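Local coordinates for protein histidine acid phosphatase (Bifidobacterium longum subsp. infantis, PDB 6RXF) that probably removes phosphate groups from inositol hexakisphosphate and lower inositol phosphates, and from 2,3-bisphosphoglycerate, at residues Y113-R118 / E152-G157. The protein carries 1 engineered substitution. Sequence-based numbering, arbitrary orientation.
Sequences YGIGER and ENFEKG. With ZN (zinc ion), chain P.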
loop_
_atom_site.group_PDB
_atom_site.type_symbol
_atom_site.label_atom_id
_atom_site.label_comp_id
_atom_site.label_asym_id
_atom_site.label_seq_id
_atom_site.Cartn_x
_atom_site.Cartn_y
_atom_site.Cartn_z
ATOM N N TYR B 113 14.002 3.726 4.141
ATOM C CA TYR B 113 15.443 3.810 4.359
ATOM C C TYR B 113 16.055 2.420 4.461
ATOM O O TYR B 113 17.071 2.126 3.817
ATOM C CB TYR B 113 15.735 4.617 5.626
ATOM C CG TYR B 113 17.207 4.834 5.920
ATOM C CD1 TYR B 113 17.977 3.838 6.521
ATOM C CD2 TYR B 113 17.823 6.046 5.623
ATOM C CE1 TYR B 113 19.319 4.036 6.794
ATOM C CE2 TYR B 113 19.160 6.257 5.902
ATOM C CZ TYR B 113 19.904 5.249 6.487
ATOM O OH TYR B 113 21.236 5.452 6.763
ATOM N N GLY B 114 15.455 1.557 5.281
ATOM C CA GLY B 114 15.980 0.210 5.432
ATOM C C GLY B 114 15.858 -0.607 4.162
ATOM O O GLY B 114 16.770 -1.359 3.807
ATOM N N ILE B 115 14.732 -0.474 3.459
ATOM C CA ILE B 115 14.551 -1.203 2.209
ATOM C C ILE B 115 15.597 -0.776 1.192
ATOM O O ILE B 115 16.123 -1.602 0.434
ATOM C CB ILE B 115 13.123 -0.995 1.675
ATOM C CG1 ILE B 115 12.114 -1.652 2.615
ATOM C CG2 ILE B 115 13.001 -1.537 0.259
ATOM C CD1 ILE B 115 10.707 -1.199 2.392
ATOM N N GLY B 116 15.921 0.517 1.163
ATOM C CA GLY B 116 16.948 0.992 0.251
ATOM C C GLY B 116 18.336 0.545 0.662
ATOM O O GLY B 116 19.158 0.186 -0.185
ATOM N N GLU B 117 18.616 0.557 1.966
ATOM C CA GLU B 117 19.901 0.071 2.459
ATOM C C GLU B 117 20.101 -1.396 2.104
ATOM O O GLU B 117 21.162 -1.788 1.604
ATOM C CB GLU B 117 19.985 0.289 3.971
ATOM C CG GLU B 117 21.146 -0.389 4.671
ATOM C CD GLU B 117 20.962 -0.405 6.184
ATOM O OE1 GLU B 117 20.074 0.321 6.678
ATOM O OE2 GLU B 117 21.684 -1.150 6.879
ATOM N N ARG B 118 19.076 -2.220 2.341
ATOM C CA ARG B 118 19.176 -3.646 2.050
ATOM C C ARG B 118 19.163 -3.921 0.551
ATOM O O ARG B 118 19.747 -4.915 0.103
ATOM C CB ARG B 118 18.041 -4.404 2.740
ATOM C CG ARG B 118 18.152 -4.425 4.262
ATOM C CD ARG B 118 17.150 -5.373 4.899
ATOM N NE ARG B 118 15.769 -4.965 4.647
ATOM C CZ ARG B 118 15.135 -4.009 5.320
ATOM N NH1 ARG B 118 15.757 -3.350 6.291
ATOM N NH2 ARG B 118 13.878 -3.707 5.017
ATOM N N GLU B 152 12.565 9.202 -1.785
ATOM C CA GLU B 152 13.705 9.985 -1.317
ATOM C C GLU B 152 14.394 9.305 -0.143
ATOM O O GLU B 152 15.627 9.256 -0.082
ATOM C CB GLU B 152 13.254 11.398 -0.933
ATOM C CG GLU B 152 12.685 12.221 -2.092
ATOM C CD GLU B 152 12.086 13.550 -1.643
ATOM O OE1 GLU B 152 12.128 13.848 -0.427
ATOM O OE2 GLU B 152 11.549 14.283 -2.505
ATOM N N ASN B 153 13.619 8.762 0.796
ATOM C CA ASN B 153 14.237 8.075 1.923
ATOM C C ASN B 153 14.881 6.767 1.485
ATOM O O ASN B 153 15.954 6.407 1.978
ATOM C CB ASN B 153 13.209 7.843 3.023
ATOM C CG ASN B 153 12.865 9.122 3.754
ATOM O OD1 ASN B 153 13.601 9.560 4.638
ATOM N ND2 ASN B 153 11.753 9.741 3.373
ATOM N N PHE B 154 14.242 6.049 0.558
ATOM C CA PHE B 154 14.873 4.882 -0.048
ATOM C C PHE B 154 16.218 5.252 -0.660
ATOM O O PHE B 154 17.227 4.571 -0.438
ATOM C CB PHE B 154 13.942 4.286 -1.107
ATOM C CG PHE B 154 14.502 3.081 -1.821
ATOM C CD1 PHE B 154 15.473 3.218 -2.803
ATOM C CD2 PHE B 154 14.021 1.815 -1.539
ATOM C CE1 PHE B 154 15.981 2.117 -3.456
ATOM C CE2 PHE B 154 14.520 0.709 -2.194
ATOM C CZ PHE B 154 15.502 0.861 -3.156
ATOM N N GLU B 155 16.236 6.316 -1.465
ATOM C CA GLU B 155 17.482 6.793 -2.049
ATOM C C GLU B 155 18.478 7.181 -0.965
ATOM O O GLU B 155 19.684 6.938 -1.102
ATOM C CB GLU B 155 17.192 7.972 -2.977
ATOM C CG GLU B 155 18.406 8.763 -3.410
ATOM C CD GLU B 155 18.076 9.785 -4.485
ATOM O OE1 GLU B 155 18.728 9.766 -5.552
ATOM O OE2 GLU B 155 17.164 10.609 -4.264
ATOM N N LYS B 156 17.990 7.767 0.130
ATOM C CA LYS B 156 18.865 8.124 1.240
ATOM C C LYS B 156 19.542 6.889 1.823
ATOM O O LYS B 156 20.764 6.863 2.003
ATOM C CB LYS B 156 18.063 8.864 2.312
ATOM C CG LYS B 156 18.900 9.485 3.427
ATOM C CD LYS B 156 18.005 10.147 4.473
ATOM C CE LYS B 156 18.809 10.972 5.470
ATOM N NZ LYS B 156 19.461 12.148 4.822
ATOM N N GLY B 157 18.761 5.848 2.119
ATOM C CA GLY B 157 19.340 4.645 2.701
ATOM C C GLY B 157 20.214 3.884 1.723
ATOM O O GLY B 157 21.237 3.309 2.106
HETATM ZN ZN ZN P . 16.619 12.464 -5.227
HETATM O O HOH W 1 15.610 12.866 -3.119
#
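G116 and G157 each make a CH-pi contact under an aromatic ring of the opposing helix, and with Y113 and F154 they account for most of the surface buried here. CA of G157 sits 3.6 Å from the centroid of the Y113 ring, nearly on its normal; CA of G116 meets the F154 ring as squarely, 3.5 Å from its centroid. Both rings reach across because CG is anti to the backbone N (chi1 -177° in Y113, 179° in F154). Glycine suits both places: a CB would strike F154 O from G116 and Y113 O from G157.

With no side chains on G116 and G157, the backbones draw close enough for CA-H...O contacts. That from G157 CA to Y113 O, 3.6 Å, is nearly straight, Y113 CA to N153 O is less so, and E117 CA to G157 O is clearly bent. This is glycine-mediated close helix packing, the local axes only 6.6 Å apart and crossing at -43°. It joins helices 106-122 and 145-161 beside the mixed sheet of the histidine phosphatase domain, whose Y139, F399 and F401 also meet F154.

Apolar I115 CG2 touches the F154 ring edge at CE2, 3.7 Å away. Cutting F154 back to an alanine would remove the ring from G116 CA and I115 CG2 and would probably open a gap toward F399 and F401.

K156 CG borders the edge of the Y113 ring, whose hydroxyl hydrogen-bonds E160. The CB of E155 points away from helix 106-122, and OE2 binds a zinc ion at 2.2 Å, alongside a water; D184 belongs to the same site.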